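Local coordinates for protein SusD homolog (Bacteroides thetaiotaomicron VPI-5482, PDB 3FDH) that probably binds glycans at the cell surface as a SusD-like lipoprotein and helps pass them to an outer-membrane transporter, at residues K326-L331 against I372-K377; T30-S35 against A116-A121; S35-D40 against T330-Y335. All coordinates share one frame; numbering follows the deposited sequence.

Contact 1: residues K326-L331 against I372-K377; sequences KTAPTL and ISIAIK
Ala328 O accepts a hydrogen bond from Asn249 ND2, and the same residue meets the opposing helix through its alpha carbon, Ala328 CA lying 3.7 Å from Ile374 CD1. Thr327 OG1 lies beside two methyl groups of Ile374, at 3.6 Å from Ile374 CG2 and 4.1 Å from Ile374 CD1. The threonine hydroxyl therefore meets hydrocarbon across this interface, and the contact is one of shape, in which a single isoleucine of a helix packs against the loop. The Thr327 hydroxyl is turned between its own backbone N and carbonyl carbon (chi1 61°), a setting that holds it on the Ile374 side of the chain. The two side chains meet at a slant.

Ile374 uses both of its branches. Its CG2, trans to the backbone N, reaches back along the loop and comes within 3.8 Å of Lys326 N, so that this methyl packs on main chain as well as on the threonine. The longer branch, extended through CG1, carries CD1 forward to Ala328, where CD1 is also 4.1 Å from Ala328 CB.

In the fold, this places the long helix 354-379 of a largely helical SusD-family protein beside the loop that leads into strand 330-331. That strand pairs antiparallel with strand 238-240, through backbone bonding between Thr330 and Phe240. Thr327 and Ile374 are partly exposed, and the contact is partly buried, Ala328 lying at its inner end.

The aliphatic chain of Lys326 is fully extended and leads away from Ile374, ending in a hydrogen bond from NZ to Ser245 O. Further along the loop, Pro329 and Leu331 touch helix 354-379 at Asn370 and Asn367.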
# COMPACT_ATOMS: atom_id res chain seq x y z
N LYS A 326 1.05 -8.06 15.34
CA LYS A 326 1.44 -6.91 16.14
C LYS A 326 2.73 -6.22 15.75
O LYS A 326 2.82 -4.97 15.76
CB LYS A 326 1.48 -7.29 17.62
CG LYS A 326 1.68 -6.11 18.55
CD LYS A 326 1.71 -6.60 19.98
CE LYS A 326 1.80 -5.45 20.97
NZ LYS A 326 1.62 -5.90 22.40
N THR A 327 3.70 -7.04 15.37
CA THR A 327 5.03 -6.57 15.05
C THR A 327 5.43 -6.80 13.60
O THR A 327 6.58 -6.66 13.25
CB THR A 327 6.08 -7.15 16.00
OG1 THR A 327 6.10 -8.57 15.91
CG2 THR A 327 5.77 -6.75 17.45
N ALA A 328 4.47 -7.08 12.74
CA ALA A 328 4.81 -7.23 11.33
C ALA A 328 5.32 -5.89 10.79
O ALA A 328 4.75 -4.83 11.11
CB ALA A 328 3.58 -7.71 10.50
N PRO A 329 6.33 -5.92 9.90
CA PRO A 329 6.78 -4.62 9.38
C PRO A 329 5.81 -3.97 8.43
O PRO A 329 5.00 -4.62 7.80
CB PRO A 329 8.05 -4.95 8.57
CG PRO A 329 8.00 -6.47 8.33
CD PRO A 329 7.18 -7.04 9.46
N THR A 330 5.94 -2.66 8.34
CA THR A 330 5.22 -1.89 7.36
C THR A 330 6.12 -1.84 6.14
O THR A 330 7.25 -1.36 6.19
CB THR A 330 4.87 -0.46 7.82
OG1 THR A 330 3.94 -0.52 8.90
CG2 THR A 330 4.29 0.33 6.66
N LEU A 331 5.59 -2.36 5.04
CA LEU A 331 6.33 -2.42 3.77
C LEU A 331 5.97 -1.18 2.90
O LEU A 331 4.88 -1.07 2.32
CB LEU A 331 6.07 -3.76 3.06
CG LEU A 331 6.45 -5.01 3.86
CD1 LEU A 331 6.19 -6.29 3.02
CD2 LEU A 331 7.85 -4.90 4.36
N ILE A 372 1.43 -14.09 9.51
CA ILE A 372 0.52 -15.07 10.08
C ILE A 372 1.14 -15.63 11.35
O ILE A 372 0.48 -15.70 12.37
CB ILE A 372 0.15 -16.17 9.09
CG1 ILE A 372 -0.71 -15.53 8.00
CG2 ILE A 372 -0.56 -17.36 9.85
CD1 ILE A 372 -0.96 -16.44 6.81
N SER A 373 2.41 -16.03 11.28
CA SER A 373 3.15 -16.57 12.44
C SER A 373 3.26 -15.57 13.59
O SER A 373 3.16 -15.93 14.76
CB SER A 373 4.54 -17.05 12.04
OG SER A 373 4.39 -18.21 11.24
N ILE A 374 3.52 -14.33 13.25
CA ILE A 374 3.60 -13.26 14.26
C ILE A 374 2.26 -13.22 15.00
O ILE A 374 2.19 -13.09 16.24
CB ILE A 374 3.93 -11.88 13.61
CG1 ILE A 374 5.44 -11.84 13.24
CG2 ILE A 374 3.61 -10.73 14.55
CD1 ILE A 374 5.80 -10.62 12.33
N ALA A 375 1.19 -13.33 14.22
CA ALA A 375 -0.19 -13.22 14.74
C ALA A 375 -0.55 -14.37 15.66
O ALA A 375 -1.16 -14.16 16.70
CB ALA A 375 -1.20 -13.07 13.62
N ILE A 376 -0.15 -15.57 15.26
CA ILE A 376 -0.37 -16.78 16.05
C ILE A 376 0.38 -16.67 17.36
O ILE A 376 -0.15 -16.98 18.43
CB ILE A 376 0.04 -18.07 15.25
CG1 ILE A 376 -0.94 -18.28 14.08
CG2 ILE A 376 0.09 -19.30 16.17
CD1 ILE A 376 -0.51 -19.32 13.08
N LYS A 377 1.61 -16.17 17.30
CA LYS A 377 2.41 -16.05 18.50
C LYS A 377 1.73 -15.02 19.41
O LYS A 377 1.51 -15.26 20.58
CB LYS A 377 3.87 -15.66 18.18
CG LYS A 377 4.83 -15.69 19.39
CD LYS A 377 6.08 -14.87 19.10
CE LYS A 377 7.17 -14.97 20.19
NZ LYS A 377 8.07 -16.16 20.01

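Contact 2: residues T30-S35 against A116-A121; sequences TSTAFS and AAYNCA
Thr32 meets helix 106-127 through both branches of its side chain. Asn119 ND2 donates to Thr32 OG1 at 3.0 Å, and the bond is nearly straight, with an N-H...O angle of 174°. The acceptor lies in the plane of the Asn119 amide. Alongside, the methyl of Thr32 touches the neighbouring tyrosine, with Thr32 CG2 3.7 Å from Tyr118 CD1 and also 3.8 Å from Asn119 ND2. With the threonine chi1 at -60°, CG2 points opposite the backbone N, toward Tyr118, while OG1 stays beside that N and faces the amide.

The threonine and asparagine side chains approach from opposite directions, each extending from its own helix, and the backbones come close, Thr32 CA lying 7.2 Å from Asn119 CA. This is a buried helix-to-helix contact of the SusD-like fold, joining the N-terminal helix 21-37 to helix 106-127 by a polar bond flanked by apolar contact.

A second shell fixes the polar groups. Thr32 OG1 is also bonded to Val28 O, one turn back in its own helix, and Asn119 ND2 similarly to Met115 O. The other end of the amide is held too, since Asn119 OD1 accepts from Asn36 ND2, which defines the amide's rotation about its last bond. The Tyr118 hydroxyl bonds to Leu332 O, which ties the ring to segment 330-335, and the ring packs on Phe197, Leu201 and Tyr205 of helix 191-208. Helix 76-95 adds Ile82 and Ser85 against Asn119.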
# COMPACT_ATOMS: atom_id res chain seq x y z
N THR A 30 9.04 7.54 10.08
CA THR A 30 8.06 6.96 11.00
C THR A 30 6.65 7.31 10.57
O THR A 30 5.74 6.47 10.47
CB THR A 30 8.28 7.48 12.41
OG1 THR A 30 9.57 7.06 12.89
CG2 THR A 30 7.21 6.94 13.34
N SER A 31 6.47 8.59 10.32
CA SER A 31 5.15 9.08 9.92
C SER A 31 4.70 8.57 8.56
O SER A 31 3.51 8.26 8.37
CB SER A 31 5.07 10.62 10.00
OG SER A 31 5.85 11.24 9.01
N THR A 32 5.65 8.45 7.64
CA THR A 32 5.34 7.96 6.28
C THR A 32 4.86 6.51 6.33
O THR A 32 3.91 6.13 5.64
CB THR A 32 6.49 8.19 5.29
OG1 THR A 32 6.75 9.61 5.21
CG2 THR A 32 6.11 7.69 3.91
N ALA A 33 5.51 5.72 7.16
CA ALA A 33 5.14 4.30 7.27
C ALA A 33 3.87 4.13 8.07
O ALA A 33 2.84 3.67 7.59
CB ALA A 33 6.28 3.51 7.90
N PHE A 34 3.96 4.56 9.31
CA PHE A 34 2.87 4.34 10.28
C PHE A 34 1.54 5.04 9.98
O PHE A 34 0.47 4.42 10.09
CB PHE A 34 3.32 4.71 11.69
CG PHE A 34 2.34 4.29 12.74
CD1 PHE A 34 2.40 3.02 13.28
CD2 PHE A 34 1.36 5.15 13.16
CE1 PHE A 34 1.46 2.60 14.24
CE2 PHE A 34 0.42 4.75 14.12
CZ PHE A 34 0.49 3.46 14.66
N SER A 35 1.60 6.32 9.65
CA SER A 35 0.40 7.13 9.48
C SER A 35 -0.07 7.39 8.05
O SER A 35 -1.26 7.52 7.79
CB SER A 35 0.61 8.49 10.13
OG SER A 35 0.86 8.37 11.53
N ALA A 116 10.02 12.53 0.12
CA ALA A 116 9.21 13.65 -0.43
C ALA A 116 8.42 13.09 -1.62
O ALA A 116 7.23 13.35 -1.78
CB ALA A 116 10.08 14.81 -0.86
N ALA A 117 9.11 12.30 -2.43
CA ALA A 117 8.52 11.70 -3.61
C ALA A 117 7.39 10.80 -3.19
O ALA A 117 6.31 10.80 -3.79
CB ALA A 117 9.57 10.89 -4.40
N TYR A 118 7.64 10.05 -2.14
CA TYR A 118 6.69 9.04 -1.68
C TYR A 118 5.41 9.68 -1.22
O TYR A 118 4.31 9.21 -1.54
CB TYR A 118 7.30 8.18 -0.56
CG TYR A 118 6.59 6.87 -0.35
CD1 TYR A 118 5.39 6.81 0.36
CD2 TYR A 118 7.12 5.69 -0.83
CE1 TYR A 118 4.73 5.60 0.56
CE2 TYR A 118 6.47 4.49 -0.63
CZ TYR A 118 5.27 4.45 0.08
OH TYR A 118 4.63 3.24 0.27
N ASN A 119 5.56 10.78 -0.50
CA ASN A 119 4.39 11.49 0.04
C ASN A 119 3.65 12.26 -1.03
O ASN A 119 2.41 12.36 -1.00
CB ASN A 119 4.78 12.35 1.23
CG ASN A 119 5.03 11.51 2.46
OD1 ASN A 119 4.09 10.97 3.06
ND2 ASN A 119 6.29 11.36 2.83
N CYS A 120 4.39 12.77 -2.00
CA CYS A 120 3.73 13.46 -3.12
C CYS A 120 2.87 12.49 -3.88
O CYS A 120 1.79 12.82 -4.36
CB CYS A 120 4.74 14.08 -4.08
SG CYS A 120 5.53 15.60 -3.44
N ALA A 121 3.37 11.28 -3.98
CA ALA A 121 2.65 10.22 -4.71
C ALA A 121 1.36 9.86 -3.99
O ALA A 121 0.32 9.63 -4.61
CB ALA A 121 3.53 8.99 -4.86

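Contact 3: residues S35-D40 against T330-Y335; sequences SNASGD and TLLMSY
Ser38 and Thr330 are brought together by two complementary settings. The serine hydroxyl stands opposite its backbone N (chi1 -175°). In Thr330 the methyl occupies that position, leaving the hydroxyl beside the N (chi1 -67°). The threonine torsion turns Thr330 CG2 onto Ser38 CB, at 3.7 Å, and the serine torsion turns OG toward a water that spans the two hydroxyls.

That water lies 2.7 Å from Ser38 OG and 2.7 Å from Thr330 OG1, bridging a gap of 4.3 Å between Ser38 OG and Thr330 OG1 that would be long for a direct bond. Thr330 OG1 is held a second time, by Tyr243 OH, so that this buried hydroxyl has both the water and a phenol as partners.

One residue earlier on the helix side, Ala37 CB touches Leu332 CD2 at 3.8 Å. The bond from CA of Leu332 does not itself aim at the helix; it is the far end of the side chain that swings closer and brings CD2 to the alanine. The two contacts alternate with Leu331, whose side chain points away from helix 21-37, as in a strand. Beyond it, Leu332 and Met333, a selenomethionine, both face Ala238 and form a classic beta bulge in the two-stranded antiparallel sheet.

Helix 21-37 thus ends against the strand, with helix 40-48 following at once. Farther along, Ser334 caps the start of helix 335-348 through Glu337 N; Phe197 of helix 191-208 and Met115 of helix 106-127 pack on Leu332.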
# COMPACT_ATOMS: atom_id res chain seq x y z
N SER A 35 1.60 6.32 9.65
CA SER A 35 0.40 7.13 9.48
C SER A 35 -0.07 7.39 8.05
O SER A 35 -1.26 7.52 7.79
CB SER A 35 0.61 8.49 10.13
OG SER A 35 0.86 8.37 11.53
N ASN A 36 0.89 7.50 7.16
CA ASN A 36 0.62 7.88 5.79
C ASN A 36 0.32 6.75 4.85
O ASN A 36 -0.75 6.72 4.25
CB ASN A 36 1.77 8.72 5.26
CG ASN A 36 1.98 9.97 6.09
OD1 ASN A 36 1.19 10.24 7.03
ND2 ASN A 36 3.01 10.73 5.79
N ALA A 37 1.30 5.88 4.65
CA ALA A 37 1.14 4.67 3.80
C ALA A 37 0.23 3.59 4.43
O ALA A 37 -0.62 3.00 3.75
CB ALA A 37 2.51 4.03 3.49
N SER A 38 0.36 3.36 5.72
CA SER A 38 -0.33 2.21 6.28
C SER A 38 -1.31 2.52 7.40
O SER A 38 -1.68 1.64 8.15
CB SER A 38 0.69 1.18 6.72
OG SER A 38 0.06 -0.02 7.16
N GLY A 39 -1.68 3.78 7.45
CA GLY A 39 -2.71 4.32 8.36
C GLY A 39 -4.10 4.22 7.75
O GLY A 39 -4.42 3.27 7.06
N ASP A 40 -4.88 5.28 7.91
CA ASP A 40 -6.26 5.26 7.41
C ASP A 40 -6.36 5.04 5.91
O ASP A 40 -7.27 4.43 5.47
CB ASP A 40 -7.00 6.57 7.70
CG ASP A 40 -7.21 6.87 9.19
OD1 ASP A 40 -7.14 5.94 10.00
OD2 ASP A 40 -7.44 8.06 9.51
N THR A 330 5.94 -2.66 8.34
CA THR A 330 5.22 -1.89 7.36
C THR A 330 6.12 -1.84 6.14
O THR A 330 7.25 -1.36 6.19
CB THR A 330 4.87 -0.46 7.82
OG1 THR A 330 3.94 -0.52 8.90
CG2 THR A 330 4.29 0.33 6.66
N LEU A 331 5.59 -2.36 5.04
CA LEU A 331 6.33 -2.42 3.77
C LEU A 331 5.97 -1.18 2.90
O LEU A 331 4.88 -1.07 2.32
CB LEU A 331 6.07 -3.76 3.06
CG LEU A 331 6.45 -5.01 3.86
CD1 LEU A 331 6.19 -6.29 3.02
CD2 LEU A 331 7.85 -4.90 4.36
N LEU A 332 6.91 -0.22 2.86
CA LEU A 332 6.78 0.97 2.01
C LEU A 332 6.84 0.51 0.57
O LEU A 332 6.20 1.09 -0.31
CB LEU A 332 7.79 2.05 2.31
CG LEU A 332 7.59 2.79 3.63
CD1 LEU A 332 8.63 3.95 3.79
CD2 LEU A 332 6.19 3.36 3.77
N MSE A 333 7.61 -0.55 0.35
CA MSE A 333 7.60 -1.19 -0.96
C MSE A 333 8.28 -2.52 -0.84
O MSE A 333 9.44 -2.60 -0.40
CB MSE A 333 8.21 -0.32 -2.06
CG MSE A 333 7.84 -0.87 -3.48
SE MSE A 333 8.85 -0.09 -4.95
CE MSE A 333 8.34 -1.41 -6.27
N SER A 334 7.51 -3.56 -1.17
CA SER A 334 7.97 -4.94 -1.05
C SER A 334 8.71 -5.50 -2.24
O SER A 334 8.59 -5.05 -3.39
CB SER A 334 6.81 -5.85 -0.71
OG SER A 334 5.89 -5.90 -1.78
N TYR A 335 9.51 -6.52 -1.94
CA TYR A 335 10.20 -7.22 -2.98
C TYR A 335 9.18 -7.88 -3.88
O TYR A 335 9.32 -7.87 -5.11
CB TYR A 335 11.16 -8.24 -2.40
CG TYR A 335 11.82 -9.16 -3.42
CD1 TYR A 335 12.71 -8.69 -4.36
CD2 TYR A 335 11.57 -10.54 -3.40
CE1 TYR A 335 13.28 -9.55 -5.29
CE2 TYR A 335 12.17 -11.40 -4.29
CZ TYR A 335 13.01 -10.91 -5.22
OH TYR A 335 13.61 -11.82 -6.09
O HOH W 1 1.79 -1.86 8.08

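In the fold
Contacts 2 and 3 lie close together, their centres about 8 Å apart, and both draw on helix 21-37, meeting at Ser35. They also touch through a probable hydrogen bond of 2.8 Å from Ala37 N to Thr32 O, within the wider pi-type turn of that helix. Contact 1 lies about 14 Å from contact 3 and 21 Å from contact 2, measured between centres, and shares strand 330-331 with contact 3. Along the chain the segments of contacts 2 and 3 alternate, whereas contact 2 closes before contact 1 opens. The strand and the loop leading into it thus run between helix 21-37, near the centre of the molecule, and helix 354-379, farther out.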